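Local coordinates for protein putative (PDB 4O8S) that belongs to the nucleotidyltransferase superfamily, in the AbiEii toxin family, and probably transfers nucleotides, at residues L134-D139 with R171-F175; S81-V87 with L100-Y106. All coordinates share one frame; numbering follows the deposited sequence.

Contact 1. Residues L134-D139 with R171-F175; sequences LCACFD and RLKDF
Phe175 lays its backbone flank on the ring of Phe138: CB stands 4.0 Å from the centroid of the Phe138 ring, close to the ring normal, in a CH-pi contact, while CA also rides over the centre of that face. The Phe175 ring then turns an edge toward the same face, an offset edge-to-face pair with planes 60° apart. One face of the Phe175 ring is taken by Cys137, whose SG sits 4.0 Å from its centroid, a sulfur-aromatic contact displaced toward the rim. At the far edge of Phe138, CZ meets Asp174 CG at 3.5 Å, near the ring plane; Asp174 itself is salt-bridged to Lys177. CG of Phe138, anti to the backbone N (chi1 177°), lays the ring under CB of Phe175.

The third flat group is the guanidinium of Arg171. Leu134 CB lies over one face, 3.6 Å from Arg171 NH2. Cys135 SG lies near the plane beyond the NH2 end, while the NE-NH2 side holds Asp139 by one nitrogen to each carboxylate oxygen: Arg171 NE reaches OD2 of Asp139 at 2.7 Å, on its syn lone pair, and Arg171 NH2 donates to Asp139 OD1 at 2.9 Å, almost straight. Guanidinium and carboxylate lie almost in one plane. A bend at chi3 (66°) swings the guanidinium back toward helix 126-139, where NH1 pairs with Asp131.

Leu134 CD2 meets Leu172 CD1 at 4.3 Å, and Leu153 of helix 147-159 touches Leu134, Cys137 and Phe175. Thus helices 126-139 and 166-176 are joined in the helical part of the fold by an apolar and aromatic layer beside a salt bridge. The cation, also paired with Asp131, would probably favour the ionised form of Asp139, and the two-nitrogen bond holds its carboxylate against rotation.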
# COMPACT_ATOMS: atom_id res chain seq x y z
N LEU A 134 9.13 -4.60 -1.14
CA LEU A 134 10.40 -5.12 -1.64
C LEU A 134 10.25 -6.55 -2.16
O LEU A 134 10.83 -6.89 -3.19
CB LEU A 134 11.48 -5.03 -0.57
CG LEU A 134 11.95 -3.60 -0.32
CD1 LEU A 134 12.76 -3.49 0.96
CD2 LEU A 134 12.76 -3.10 -1.51
N CYS A 135 9.47 -7.37 -1.46
CA CYS A 135 9.19 -8.73 -1.92
C CYS A 135 8.54 -8.69 -3.29
O CYS A 135 8.97 -9.39 -4.21
CB CYS A 135 8.27 -9.46 -0.94
SG CYS A 135 9.08 -9.93 0.59
N ALA A 136 7.52 -7.85 -3.44
CA ALA A 136 6.74 -7.80 -4.66
C ALA A 136 7.50 -7.27 -5.87
O ALA A 136 7.22 -7.65 -7.00
CB ALA A 136 5.45 -6.98 -4.46
N CYS A 137 8.43 -6.35 -5.65
CA CYS A 137 9.09 -5.74 -6.80
C CYS A 137 10.54 -6.15 -6.94
O CYS A 137 11.16 -5.85 -7.96
CB CYS A 137 8.98 -4.22 -6.77
SG CYS A 137 10.11 -3.43 -5.59
N PHE A 138 11.09 -6.85 -5.95
CA PHE A 138 12.52 -7.15 -5.99
C PHE A 138 12.98 -8.57 -5.62
O PHE A 138 13.65 -9.22 -6.42
CB PHE A 138 13.29 -6.11 -5.18
CG PHE A 138 14.75 -6.37 -5.10
CD1 PHE A 138 15.52 -6.47 -6.26
CD2 PHE A 138 15.37 -6.53 -3.87
CE1 PHE A 138 16.89 -6.72 -6.19
CE2 PHE A 138 16.74 -6.78 -3.79
CZ PHE A 138 17.50 -6.88 -4.94
N ASP A 139 12.66 -9.06 -4.42
CA ASP A 139 13.26 -10.33 -3.97
C ASP A 139 12.29 -11.40 -3.45
O ASP A 139 12.71 -12.35 -2.77
CB ASP A 139 14.34 -10.07 -2.93
CG ASP A 139 13.84 -9.24 -1.75
OD1 ASP A 139 12.61 -9.07 -1.61
OD2 ASP A 139 14.68 -8.77 -0.96
N ARG A 171 18.29 -4.26 1.24
CA ARG A 171 17.49 -4.71 0.10
C ARG A 171 17.08 -3.54 -0.80
O ARG A 171 17.07 -3.66 -2.02
CB ARG A 171 16.25 -5.47 0.59
CG ARG A 171 16.58 -6.73 1.41
CD ARG A 171 15.38 -7.17 2.27
NE ARG A 171 14.25 -7.62 1.46
CZ ARG A 171 13.00 -7.76 1.92
NH1 ARG A 171 12.72 -7.48 3.20
NH2 ARG A 171 12.03 -8.16 1.11
N LEU A 172 16.75 -2.40 -0.18
CA LEU A 172 16.34 -1.23 -0.95
C LEU A 172 17.50 -0.73 -1.80
O LEU A 172 17.31 -0.38 -2.97
CB LEU A 172 15.87 -0.12 -0.01
CG LEU A 172 15.40 1.17 -0.70
CD1 LEU A 172 14.05 0.96 -1.37
CD2 LEU A 172 15.33 2.31 0.31
N LYS A 173 18.69 -0.72 -1.20
CA LYS A 173 19.93 -0.37 -1.88
C LYS A 173 20.19 -1.30 -3.06
O LYS A 173 20.49 -0.85 -4.17
CB LYS A 173 21.11 -0.42 -0.90
CG LYS A 173 22.44 0.07 -1.45
CD LYS A 173 23.52 0.08 -0.36
CE LYS A 173 24.90 0.41 -0.95
NZ LYS A 173 25.97 0.52 0.09
N ASP A 174 20.04 -2.60 -2.82
CA ASP A 174 20.22 -3.61 -3.85
C ASP A 174 19.25 -3.37 -5.01
O ASP A 174 19.63 -3.41 -6.19
CB ASP A 174 19.98 -5.00 -3.25
CG ASP A 174 20.75 -6.10 -3.96
OD1 ASP A 174 20.91 -6.05 -5.20
OD2 ASP A 174 21.19 -7.04 -3.26
N PHE A 175 17.99 -3.08 -4.67
CA PHE A 175 16.94 -2.85 -5.66
C PHE A 175 17.21 -1.61 -6.51
O PHE A 175 16.87 -1.57 -7.68
CB PHE A 175 15.59 -2.70 -4.94
CG PHE A 175 14.50 -2.09 -5.79
CD1 PHE A 175 13.94 -2.80 -6.85
CD2 PHE A 175 14.00 -0.82 -5.50
CE1 PHE A 175 12.91 -2.24 -7.63
CE2 PHE A 175 12.96 -0.25 -6.27
CZ PHE A 175 12.42 -0.97 -7.34

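Contact 2. Residues S81-V87 with L100-Y106; sequences SVGRYMV and LKLEISY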
# COMPACT_ATOMS: atom_id res chain seq x y z
N SER A 81 -7.80 -19.33 2.44
CA SER A 81 -6.59 -18.52 2.39
C SER A 81 -6.80 -17.14 1.75
O SER A 81 -6.02 -16.22 1.98
CB SER A 81 -5.49 -19.28 1.65
OG SER A 81 -5.78 -19.33 0.26
N VAL A 82 -7.86 -17.00 0.94
CA VAL A 82 -8.06 -15.74 0.24
C VAL A 82 -9.53 -15.33 0.09
O VAL A 82 -10.42 -16.18 -0.11
CB VAL A 82 -7.33 -15.73 -1.13
CG1 VAL A 82 -7.81 -16.86 -1.99
CG2 VAL A 82 -7.53 -14.41 -1.85
N GLY A 83 -9.78 -14.03 0.22
CA GLY A 83 -11.08 -13.43 -0.06
C GLY A 83 -10.91 -12.40 -1.16
O GLY A 83 -9.97 -11.60 -1.12
N ARG A 84 -11.78 -12.44 -2.16
CA ARG A 84 -11.69 -11.50 -3.27
C ARG A 84 -13.08 -11.10 -3.71
O ARG A 84 -13.88 -11.93 -4.17
CB ARG A 84 -10.89 -12.09 -4.43
CG ARG A 84 -10.72 -11.15 -5.60
CD ARG A 84 -9.64 -11.66 -6.57
NE ARG A 84 -8.35 -11.86 -5.90
CZ ARG A 84 -7.69 -13.01 -5.87
NH1 ARG A 84 -8.19 -14.07 -6.49
NH2 ARG A 84 -6.52 -13.11 -5.24
N TYR A 85 -13.37 -9.80 -3.57
CA TYR A 85 -14.70 -9.30 -3.83
C TYR A 85 -14.65 -8.11 -4.78
O TYR A 85 -13.69 -7.32 -4.76
CB TYR A 85 -15.37 -8.86 -2.53
CG TYR A 85 -15.38 -9.90 -1.43
CD1 TYR A 85 -14.23 -10.14 -0.66
CD2 TYR A 85 -16.54 -10.60 -1.11
CE1 TYR A 85 -14.23 -11.07 0.35
CE2 TYR A 85 -16.54 -11.55 -0.08
CZ TYR A 85 -15.38 -11.78 0.64
OH TYR A 85 -15.36 -12.70 1.67
N MSE A 86 -15.68 -7.99 -5.62
CA MSE A 86 -15.85 -6.83 -6.49
C MSE A 86 -17.08 -6.08 -6.01
O MSE A 86 -18.22 -6.54 -6.17
CB MSE A 86 -16.00 -7.27 -7.94
CG MSE A 86 -14.86 -8.18 -8.38
SE MSE A 86 -13.18 -7.16 -8.30
CE MSE A 86 -11.83 -8.55 -7.94
N VAL A 87 -16.85 -4.94 -5.36
CA VAL A 87 -17.94 -4.12 -4.87
C VAL A 87 -18.36 -3.15 -5.96
O VAL A 87 -17.60 -2.27 -6.33
CB VAL A 87 -17.55 -3.33 -3.62
CG1 VAL A 87 -18.66 -2.39 -3.22
CG2 VAL A 87 -17.23 -4.31 -2.48
N LEU A 100 -15.05 -1.24 -6.82
CA LEU A 100 -14.04 -1.27 -5.77
C LEU A 100 -13.60 -2.71 -5.54
O LEU A 100 -14.41 -3.57 -5.17
CB LEU A 100 -14.58 -0.70 -4.45
CG LEU A 100 -13.67 -0.88 -3.23
CD1 LEU A 100 -12.33 -0.23 -3.49
CD2 LEU A 100 -14.30 -0.27 -1.99
N LYS A 101 -12.32 -2.99 -5.78
CA LYS A 101 -11.78 -4.32 -5.52
C LYS A 101 -11.36 -4.44 -4.06
O LYS A 101 -10.64 -3.58 -3.52
CB LYS A 101 -10.59 -4.64 -6.44
CG LYS A 101 -9.92 -5.99 -6.08
CD LYS A 101 -9.09 -6.57 -7.22
CE LYS A 101 -7.82 -5.78 -7.52
NZ LYS A 101 -6.96 -6.48 -8.53
N LEU A 102 -11.82 -5.50 -3.40
CA LEU A 102 -11.49 -5.72 -1.99
C LEU A 102 -10.93 -7.13 -1.85
O LEU A 102 -11.60 -8.11 -2.18
CB LEU A 102 -12.74 -5.56 -1.11
CG LEU A 102 -12.59 -5.36 0.40
CD1 LEU A 102 -13.88 -4.79 0.95
CD2 LEU A 102 -12.27 -6.68 1.10
N GLU A 103 -9.69 -7.22 -1.37
CA GLU A 103 -9.04 -8.50 -1.20
C GLU A 103 -8.61 -8.75 0.24
O GLU A 103 -8.17 -7.83 0.95
CB GLU A 103 -7.83 -8.60 -2.10
CG GLU A 103 -8.16 -8.74 -3.58
CD GLU A 103 -7.08 -9.52 -4.31
OE1 GLU A 103 -6.47 -10.43 -3.68
OE2 GLU A 103 -6.85 -9.22 -5.51
N ILE A 104 -8.71 -10.00 0.66
CA ILE A 104 -8.27 -10.38 1.99
C ILE A 104 -7.37 -11.60 1.90
O ILE A 104 -7.65 -12.55 1.15
CB ILE A 104 -9.46 -10.73 2.90
CG1 ILE A 104 -10.62 -9.75 2.67
CG2 ILE A 104 -9.04 -10.77 4.37
CD1 ILE A 104 -11.87 -10.09 3.47
N SER A 105 -6.28 -11.58 2.68
CA SER A 105 -5.45 -12.77 2.88
C SER A 105 -5.60 -13.24 4.33
O SER A 105 -5.46 -12.44 5.26
CB SER A 105 -3.99 -12.46 2.56
OG SER A 105 -3.15 -13.50 3.06
N TYR A 106 -5.90 -14.53 4.53
CA TYR A 106 -6.04 -15.12 5.88
C TYR A 106 -4.73 -15.81 6.33
O TYR A 106 -3.94 -16.22 5.49
CB TYR A 106 -7.26 -16.07 5.92
CG TYR A 106 -8.55 -15.38 5.51
CD1 TYR A 106 -9.23 -14.57 6.40
CD2 TYR A 106 -9.06 -15.52 4.22
CE1 TYR A 106 -10.39 -13.91 6.04
CE2 TYR A 106 -10.24 -14.85 3.85
CZ TYR A 106 -10.88 -14.05 4.77
OH TYR A 106 -12.05 -13.38 4.44
O HOH W 1 -3.12 -15.91 1.28
O HOH W 2 -13.24 -14.15 2.26
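Arg84 and Glu103 extend alongside each other in the same direction from a non-hydrogen-bonded pair of the antiparallel beta hairpin formed by strands 82-91 and 98-106. Their flat ends are steeply turned, guanidinium and carboxylate planes 76° apart. Arg84 NE lies 3.1 Å from Glu103 OE2 in a salt bridge, and Arg84 NH2 donates to OE1 from above the carboxylate plane, a bent bond, N-H...O 149°. On the same face, selenomethionine Met86 lies alongside Lys101, its CE snug against Lys101 CD.

The other face carries Tyr85, Val87, Leu100, Leu102 and Ile104. Ile104 CD1 comes obliquely to Tyr85 CE1 at 4.0 Å, while Ile104 CG2 covers part of one face of the Tyr106 ring. With CG beside its backbone N (chi1 -57°), Tyr106 lies along the opposite strand, its edge against the Ser81-Val82 peptide and CE2 3.7 Å from Gly83 N. Leu100 faces helix 4-19, and strand 46-50 continues the sheet beyond 98-106, as in the nucleotidyltransferase core. Backbone bonds join Gly83 to Ile104, Tyr85 to Leu102 and Val87 to Leu100 in both directions. One water bridges the hydroxyls, 2.6 Å from both Tyr85 OH and Tyr106 OH.

How the contacts relate
From the N terminus, the chain passes through helix 4-19, further helices and the first strands before contact 2 pairs 81-87 with 100-106, closing a short hairpin with 12 residues between its segments. The small antiparallel sheet of 115-118 and 121-124 follows, and helix 126-139 then opens contact 1. That contact closes a 31-residue loop containing helix 147-159 when 171-175 returns. The two loops lie in series, neither nested nor crossed. Contact 2 binds neighbouring strands of the mixed sheet, whereas contact 1 ties two helices of the later helical part. Their centres are 25 Å apart, and their nearest atoms about 12 Å, without touching.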